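Local structure of uncharacterized protein (Bacteroides eggerthii, 4FTD) at residues A[147-152]-A[195-200]; A[163-168]-A[175-180]. The protein is of unknown function but pairs a six-bladed beta-propeller with an immunoglobulin-like part and may serve carbohydrate metabolism. One frame throughout, in Å; residues are numbered along the deposited sequence.

Interaction 1 (A[147-152]-A[195-200]); sequences HVLVVS and GALING
L149 and L197 meet in a buried packing contact without hydrogen bonds, of leucine side chains against each other and against backbone, between two adjacent blades of the beta-propeller, 147-152 belonging to one blade's sheet and 195-200 to the first strand of the next. The evidence for packing between sheets, not pairing within one, is twofold: no hydrogen bond crosses the gap, and the strand axes approach only to 7.4 Å, too wide for paired strands. The two run nearly antiparallel, at 163°. L197 reaches the opposite backbone. With CG anti to its own carbonyl carbon (chi1 -82°), its CD1 methyl lies against the backbone of 147-149, 3.3 Å from H147 O and 3.8 Å from L149 N, and also meets the CB of H147. Its branch carbon fits alongside the other leucine, L149 CB to L197 CG being 3.8 Å. L149 answers with its other end. CG stands anti to the backbone N (chi1 164°), and CD2 reaches over the peptide that joins G195 to A196, coming 3.6 Å from A196 N. Further along, V151 turns CG2 to the backbone of G195, 4.1 Å from G195 N. A beta carbon built on G195 would fall a tight 3.4 Å from V151 CG2, so the bare glycine lets the strands close here. V202 of strand 201-207 touches both leucines, L204 of the same strand packs on V151, and L164 of strand 163-166 lies on L149. S142 of strand 138-143 adds a polar tie through its OG to L197 N, while A196 points the other way, onto Y251 of strand 250-253 in the following blade.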
ATOM      1  N   HIS A 147     -11.827  10.639  -5.359  1.00 41.18           N
ATOM      2  CA  HIS A 147     -11.969  11.664  -4.340  1.00 40.36           C
ATOM      3  C   HIS A 147     -11.248  11.311  -3.045  1.00 40.33           C
ATOM      4  O   HIS A 147     -11.000  10.162  -2.765  1.00 40.05           O
ATOM      5  CB  HIS A 147     -13.438  11.848  -3.938  1.00 41.93           C
ATOM      6  CG  HIS A 147     -14.329  12.281  -5.056  1.00 42.33           C
ATOM      7  ND1 HIS A 147     -15.119  11.396  -5.756  1.00 46.46           N
ATOM      8  CD2 HIS A 147     -14.557  13.501  -5.587  1.00 41.94           C
ATOM      9  CE1 HIS A 147     -15.813  12.065  -6.658  1.00 47.47           C
ATOM     10  NE2 HIS A 147     -15.486  13.340  -6.580  1.00 46.25           N
ATOM     11  N   VAL A 148     -11.046  12.336  -2.243  1.00 39.46           N
ATOM     12  CA  VAL A 148     -10.750  12.231  -0.810  1.00 36.82           C
ATOM     13  C   VAL A 148     -12.027  12.724  -0.076  1.00 42.30           C
ATOM     14  O   VAL A 148     -12.557  13.771  -0.389  1.00 42.38           O
ATOM     15  CB  VAL A 148      -9.553  13.072  -0.406  1.00 38.01           C
ATOM     16  CG1 VAL A 148      -9.407  13.185   1.136  1.00 36.98           C
ATOM     17  CG2 VAL A 148      -8.304  12.484  -1.065  1.00 36.70           C
ATOM     18  N   LEU A 149     -12.527  11.925   0.850  1.00 37.05           N
ATOM     19  CA  LEU A 149     -13.629  12.274   1.748  1.00 37.66           C
ATOM     20  C   LEU A 149     -13.008  12.784   3.045  1.00 39.22           C
ATOM     21  O   LEU A 149     -12.120  12.128   3.588  1.00 37.30           O
ATOM     22  CB  LEU A 149     -14.495  11.041   2.029  1.00 37.23           C
ATOM     23  CG  LEU A 149     -15.479  11.071   3.227  1.00 36.69           C
ATOM     24  CD1 LEU A 149     -16.575  12.113   2.947  1.00 33.02           C
ATOM     25  CD2 LEU A 149     -16.037   9.664   3.534  1.00 33.95           C
ATOM     26  N   VAL A 150     -13.446  13.966   3.506  1.00 36.76           N
ATOM     27  CA  VAL A 150     -13.007  14.563   4.748  1.00 32.73           C
ATOM     28  C   VAL A 150     -14.232  14.659   5.648  1.00 34.82           C
ATOM     29  O   VAL A 150     -15.219  15.282   5.265  1.00 35.17           O
ATOM     30  CB  VAL A 150     -12.405  15.948   4.541  1.00 34.59           C
ATOM     31  CG1 VAL A 150     -11.973  16.471   5.902  1.00 35.40           C
ATOM     32  CG2 VAL A 150     -11.255  15.845   3.536  1.00 35.00           C
ATOM     33  N   VAL A 151     -14.216  13.950   6.799  1.00 33.70           N
ATOM     34  CA  VAL A 151     -15.418  13.868   7.647  1.00 36.38           C
ATOM     35  C   VAL A 151     -15.256  14.973   8.688  1.00 34.37           C
ATOM     36  O   VAL A 151     -14.985  14.739   9.852  1.00 36.02           O
ATOM     37  CB  VAL A 151     -15.640  12.476   8.282  1.00 31.62           C
ATOM     38  CG1 VAL A 151     -16.975  12.459   9.042  1.00 32.62           C
ATOM     39  CG2 VAL A 151     -15.563  11.403   7.210  1.00 30.91           C
ATOM     40  N   SER A 152     -15.421  16.202   8.226  1.00 35.40           N
ATOM     41  CA  SER A 152     -15.260  17.344   9.092  1.00 39.21           C
ATOM     42  C   SER A 152     -16.565  17.728   9.807  1.00 38.92           C
ATOM     43  O   SER A 152     -17.613  17.766   9.213  1.00 36.59           O
ATOM     44  CB  SER A 152     -14.752  18.558   8.298  1.00 36.86           C
ATOM     45  OG  SER A 152     -15.572  18.803   7.182  1.00 43.63           O
ATOM     46  N   GLY A 195     -16.162   7.530   8.567  1.00 33.99           N
ATOM     47  CA  GLY A 195     -16.859   7.269   7.311  1.00 30.20           C
ATOM     48  C   GLY A 195     -15.895   6.618   6.337  1.00 32.37           C
ATOM     49  O   GLY A 195     -14.733   6.398   6.679  1.00 36.32           O
ATOM     50  N   ALA A 196     -16.334   6.442   5.112  1.00 34.19           N
ATOM     51  CA  ALA A 196     -15.534   5.766   4.111  1.00 34.64           C
ATOM     52  C   ALA A 196     -16.144   6.042   2.735  1.00 34.16           C
ATOM     53  O   ALA A 196     -17.364   6.209   2.579  1.00 39.99           O
ATOM     54  CB  ALA A 196     -15.504   4.250   4.404  1.00 39.91           C
ATOM     55  N   LEU A 197     -15.271   6.001   1.747  1.00 34.51           N
ATOM     56  CA  LEU A 197     -15.590   5.938   0.338  1.00 39.53           C
ATOM     57  C   LEU A 197     -15.410   4.477  -0.116  1.00 39.17           C
ATOM     58  O   LEU A 197     -14.348   3.896   0.038  1.00 40.56           O
ATOM     59  CB  LEU A 197     -14.636   6.817  -0.445  1.00 39.27           C
ATOM     60  CG  LEU A 197     -14.860   8.288  -0.563  1.00 48.29           C
ATOM     61  CD1 LEU A 197     -13.632   8.970  -1.225  1.00 43.89           C
ATOM     62  CD2 LEU A 197     -16.126   8.536  -1.371  1.00 53.12           C
ATOM     63  N   ILE A 198     -16.469   3.868  -0.616  1.00 41.45           N
ATOM     64  CA  ILE A 198     -16.471   2.462  -1.007  1.00 46.41           C
ATOM     65  C   ILE A 198     -17.406   2.323  -2.198  1.00 44.45           C
ATOM     66  O   ILE A 198     -18.557   2.744  -2.121  1.00 41.45           O
ATOM     67  CB  ILE A 198     -16.961   1.553   0.117  1.00 51.08           C
ATOM     68  CG1 ILE A 198     -16.100   1.788   1.378  1.00 55.97           C
ATOM     69  CG2 ILE A 198     -16.840   0.088  -0.308  1.00 50.43           C
ATOM     70  CD1 ILE A 198     -16.350   0.846   2.502  1.00 43.04           C
ATOM     71  N   ASN A 199     -16.903   1.736  -3.286  1.00 44.22           N
ATOM     72  CA  ASN A 199     -17.691   1.464  -4.498  1.00 42.07           C
ATOM     73  C   ASN A 199     -18.277   2.715  -5.090  1.00 43.98           C
ATOM     74  O   ASN A 199     -19.330   2.694  -5.682  1.00 46.82           O
ATOM     75  CB  ASN A 199     -18.811   0.408  -4.216  1.00 48.60           C
ATOM     76  CG  ASN A 199     -18.265  -0.931  -3.722  1.00 52.88           C
ATOM     77  OD1 ASN A 199     -17.248  -1.407  -4.216  1.00 52.09           O
ATOM     78  ND2 ASN A 199     -18.949  -1.550  -2.753  1.00 52.68           N
ATOM     79  N   GLY A 200     -17.610   3.845  -4.922  1.00 41.12           N
ATOM     80  CA  GLY A 200     -18.171   5.109  -5.379  1.00 41.84           C
ATOM     81  C   GLY A 200     -19.261   5.722  -4.481  1.00 44.60           C
ATOM     82  O   GLY A 200     -19.845   6.726  -4.855  1.00 50.61           O
TER

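Interaction 2 (A[163-168]-A[175-180]); sequences HLLKVS and IKPIML
Two backbone hydrogen bonds join L164 and I178, the hydrogen-bonded pair of a short antiparallel bridge; H163 and M179 form the adjoining non-hydrogen-bonded pair. L164 N to I178 O and I178 N to L164 O are each 2.8 Å, with N-H...O angles of 169° and 165°, so both are nearly straight. L164 O also receives a CA-H...O contact from P177 CA at 3.5 Å. Further on, where the next hydrogen-bonded pair would fall, the strands have parted and water 1 links K166 N (2.8 Å, water accepting) to K176 O (2.7 Å, water donating).

The aromatic contacts centre on H163. Its CG sits between the backbone N and the carbonyl carbon (chi1 57°), which lays the ring alongside P177 and M179. M179, a selenomethionine that also touches a crystal neighbour, places its CE methyl over one ring face, 4.2 Å from the centroid of H163, a CH-pi contact; P177 CB approaches H163 CD2 obliquely at 3.7 Å. The ring's nitrogens are held outside the pair, NE2 by Y130 OH and ND1 by T161 O. With the ring cut back to an alanine here, Y130 OH and T161 O would probably lose their ring-nitrogen partners, and a gap would open under the M179 methyl and beside P177.

Apolar packing completes the joint. L164 and I178 meet through their CB atoms on the face opposite H163, and L165 CD2 slides against P177 and the I175 CG2 methyl. Separately, at the exposed rim, the K166 chain, bent near its end, crosses I178 in a van der Waals contact of its ammonium group, NZ 3.7 Å from the I178 CD1 methyl.

The arrangement is that of the third strand and the short fourth, outer-edge strand of a four-stranded propeller blade, here connected through helix 167-171.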
ATOM      1  N   HIS A 163     -17.213  16.561   3.335  1.00 36.21           N
ATOM      2  CA  HIS A 163     -17.046  16.917   1.977  1.00 34.64           C
ATOM      3  C   HIS A 163     -16.045  16.050   1.246  1.00 37.57           C
ATOM      4  O   HIS A 163     -15.289  15.333   1.843  1.00 37.34           O
ATOM      5  CB  HIS A 163     -16.629  18.393   1.871  1.00 41.12           C
ATOM      6  CG  HIS A 163     -15.376  18.733   2.617  1.00 38.29           C
ATOM      7  ND1 HIS A 163     -15.367  18.904   3.992  1.00 37.58           N
ATOM      8  CD2 HIS A 163     -14.102  18.987   2.183  1.00 41.12           C
ATOM      9  CE1 HIS A 163     -14.136  19.269   4.362  1.00 42.13           C
ATOM     10  NE2 HIS A 163     -13.341  19.294   3.294  1.00 37.39           N
ATOM     11  N   LEU A 164     -16.140  16.114  -0.071  1.00 36.61           N
ATOM     12  CA  LEU A 164     -15.222  15.464  -0.994  1.00 40.68           C
ATOM     13  C   LEU A 164     -14.295  16.504  -1.630  1.00 44.10           C
ATOM     14  O   LEU A 164     -14.642  17.675  -1.760  1.00 44.85           O
ATOM     15  CB  LEU A 164     -16.004  14.718  -2.074  1.00 43.39           C
ATOM     16  CG  LEU A 164     -16.996  13.652  -1.625  1.00 42.03           C
ATOM     17  CD1 LEU A 164     -17.788  13.142  -2.826  1.00 47.24           C
ATOM     18  CD2 LEU A 164     -16.308  12.517  -0.920  1.00 41.53           C
ATOM     19  N   LEU A 165     -13.112  16.050  -1.996  1.00 39.91           N
ATOM     20  CA  LEU A 165     -12.126  16.812  -2.723  1.00 44.12           C
ATOM     21  C   LEU A 165     -11.780  15.927  -3.923  1.00 44.83           C
ATOM     22  O   LEU A 165     -11.433  14.771  -3.776  1.00 42.16           O
ATOM     23  CB  LEU A 165     -10.925  17.021  -1.828  1.00 41.27           C
ATOM     24  CG  LEU A 165     -11.069  17.785  -0.495  1.00 46.07           C
ATOM     25  CD1 LEU A 165      -9.825  17.623   0.361  1.00 37.59           C
ATOM     26  CD2 LEU A 165     -11.306  19.277  -0.766  1.00 37.65           C
ATOM     27  N   LYS A 166     -11.919  16.453  -5.111  1.00 42.64           N
ATOM     28  CA  LYS A 166     -11.597  15.696  -6.308  1.00 47.63           C
ATOM     29  C   LYS A 166     -10.058  15.549  -6.360  1.00 45.32           C
ATOM     30  O   LYS A 166      -9.305  16.527  -6.221  1.00 40.25           O
ATOM     31  CB  LYS A 166     -12.143  16.451  -7.525  1.00 49.23           C
ATOM     32  CG  LYS A 166     -12.836  15.585  -8.559  1.00 69.84           C
ATOM     33  CD  LYS A 166     -13.100  16.300  -9.884  1.00 71.37           C
ATOM     34  CE  LYS A 166     -13.788  17.656  -9.771  1.00 94.54           C
ATOM     35  NZ  LYS A 166     -15.108  17.609  -9.082  1.00 90.43           N
ATOM     36  N   VAL A 167      -9.586  14.322  -6.492  1.00 43.38           N
ATOM     37  CA  VAL A 167      -8.142  14.051  -6.570  1.00 43.52           C
ATOM     38  C   VAL A 167      -7.458  14.805  -7.734  1.00 45.98           C
ATOM     39  O   VAL A 167      -6.371  15.357  -7.544  1.00 53.06           O
ATOM     40  CB  VAL A 167      -7.853  12.547  -6.619  1.00 45.37           C
ATOM     41  CG1 VAL A 167      -6.368  12.311  -6.901  1.00 46.78           C
ATOM     42  CG2 VAL A 167      -8.280  11.926  -5.281  1.00 43.65           C
ATOM     43  N   SER A 168      -8.104  14.906  -8.884  1.00 49.72           N
ATOM     44  CA  SER A 168      -7.514  15.685 -10.009  1.00 50.94           C
ATOM     45  C   SER A 168      -7.280  17.159  -9.609  1.00 56.53           C
ATOM     46  O   SER A 168      -6.273  17.749 -10.003  1.00 52.70           O
ATOM     47  CB  SER A 168      -8.358  15.590 -11.271  1.00 51.76           C
ATOM     48  OG  SER A 168      -9.662  16.004 -10.993  1.00 54.71           O
ATOM     49  N   ILE A 175      -7.742  23.166  -3.693  1.00 53.21           N
ATOM     50  CA  ILE A 175      -8.691  22.705  -2.670  1.00 52.57           C
ATOM     51  C   ILE A 175     -10.063  23.313  -3.004  1.00 50.85           C
ATOM     52  O   ILE A 175     -10.265  24.522  -2.878  1.00 56.02           O
ATOM     53  CB  ILE A 175      -8.184  23.099  -1.269  1.00 51.23           C
ATOM     54  CG1 ILE A 175      -6.956  22.242  -0.925  1.00 57.91           C
ATOM     55  CG2 ILE A 175      -9.278  22.944  -0.216  1.00 45.30           C
ATOM     56  CD1 ILE A 175      -6.336  22.558   0.422  1.00 59.44           C
ATOM     57  N   LYS A 176     -10.960  22.464  -3.504  1.00 45.70           N
ATOM     58  CA  LYS A 176     -12.326  22.810  -3.900  1.00 47.56           C
ATOM     59  C   LYS A 176     -13.332  21.800  -3.298  1.00 47.15           C
ATOM     60  O   LYS A 176     -13.703  20.837  -3.957  1.00 50.89           O
ATOM     61  CB  LYS A 176     -12.411  22.831  -5.415  1.00 54.14           C
ATOM     62  CG  LYS A 176     -11.420  23.831  -6.054  1.00 68.14           C
ATOM     63  CD  LYS A 176     -11.361  23.766  -7.584  1.00 80.19           C
ATOM     64  CE  LYS A 176     -12.540  24.451  -8.246  1.00 87.63           C
ATOM     65  NZ  LYS A 176     -12.354  24.538  -9.723  1.00 99.43           N
ATOM     66  N   PRO A 177     -13.780  22.052  -2.051  1.00 46.18           N
ATOM     67  CA  PRO A 177     -14.708  21.176  -1.349  1.00 47.56           C
ATOM     68  C   PRO A 177     -16.034  20.991  -2.026  1.00 49.92           C
ATOM     69  O   PRO A 177     -16.665  21.940  -2.463  1.00 47.34           O
ATOM     70  CB  PRO A 177     -14.885  21.859   0.017  1.00 46.89           C
ATOM     71  CG  PRO A 177     -13.600  22.615   0.211  1.00 52.91           C
ATOM     72  CD  PRO A 177     -13.271  23.119  -1.153  1.00 54.33           C
ATOM     73  N   ILE A 178     -16.450  19.744  -2.142  1.00 49.34           N
ATOM     74  CA  ILE A 178     -17.742  19.407  -2.676  1.00 44.73           C
ATOM     75  C   ILE A 178     -18.476  18.963  -1.412  1.00 45.30           C
ATOM     76  O   ILE A 178     -18.225  17.858  -0.903  1.00 40.73           O
ATOM     77  CB  ILE A 178     -17.623  18.271  -3.709  1.00 51.36           C
ATOM     78  CG1 ILE A 178     -16.718  18.671  -4.902  1.00 58.36           C
ATOM     79  CG2 ILE A 178     -19.001  17.858  -4.203  1.00 48.64           C
ATOM     80  CD1 ILE A 178     -16.017  17.461  -5.535  1.00 50.63           C
HETATM   81  N   MSE A 179     -19.342  19.803  -0.866  1.00 43.16           N
HETATM   82  CA  MSE A 179     -20.097  19.415   0.347  1.00 45.79           C
HETATM   83  C   MSE A 179     -21.233  18.395   0.081  1.00 39.87           C
HETATM   84  O   MSE A 179     -22.028  18.542  -0.830  1.00 44.08           O
HETATM   85  CB  MSE A 179     -20.691  20.644   1.073  1.00 47.77           C
HETATM   86  CG  MSE A 179     -19.812  21.086   2.333  1.00 54.73           C
HETATM   87 SE   MSE A 179     -18.272  21.954   1.556  0.75 55.64          SE
HETATM   88  CE  MSE A 179     -17.134  22.247   3.188  1.00 50.43           C
ATOM     89  N   LEU A 180     -21.278  17.350   0.892  1.00 40.42           N
ATOM     90  CA  LEU A 180     -22.372  16.438   0.875  1.00 39.63           C
ATOM     91  C   LEU A 180     -23.634  17.080   1.388  1.00 40.03           C
ATOM     92  O   LEU A 180     -23.595  17.914   2.295  1.00 40.56           O
ATOM     93  CB  LEU A 180     -22.011  15.252   1.769  1.00 39.05           C
ATOM     94  CG  LEU A 180     -20.880  14.337   1.266  1.00 43.17           C
ATOM     95  CD1 LEU A 180     -20.512  13.326   2.368  1.00 42.69           C
ATOM     96  CD2 LEU A 180     -21.245  13.589  -0.036  1.00 41.98           C
TER
HETATM   97  O   HOH W   1     -12.160  19.247  -5.495  1.00 47.67           O

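In the fold
Interaction 2 is nested, along the chain, within the loop that interaction 1 closes, and their centres lie about 10 Å apart. Both involve the blade of strands 138-143 to 178-179: strands 147-152 and 163-166 are neighbours, tied by probable hydrogen bonds from V150 N to H163 O and from L165 N to V148 O, both 2.8 Å. The strand order 138-143, 147-152, 163-166, 178-179 puts interaction 2 at that blade's outer edge, whereas interaction 1 packs the same blade against its successor; their centres lie about 23 and 18 Å from the centre of the chain. After strand 178-179 the next strand in the chain is 190-198, reached through a loop.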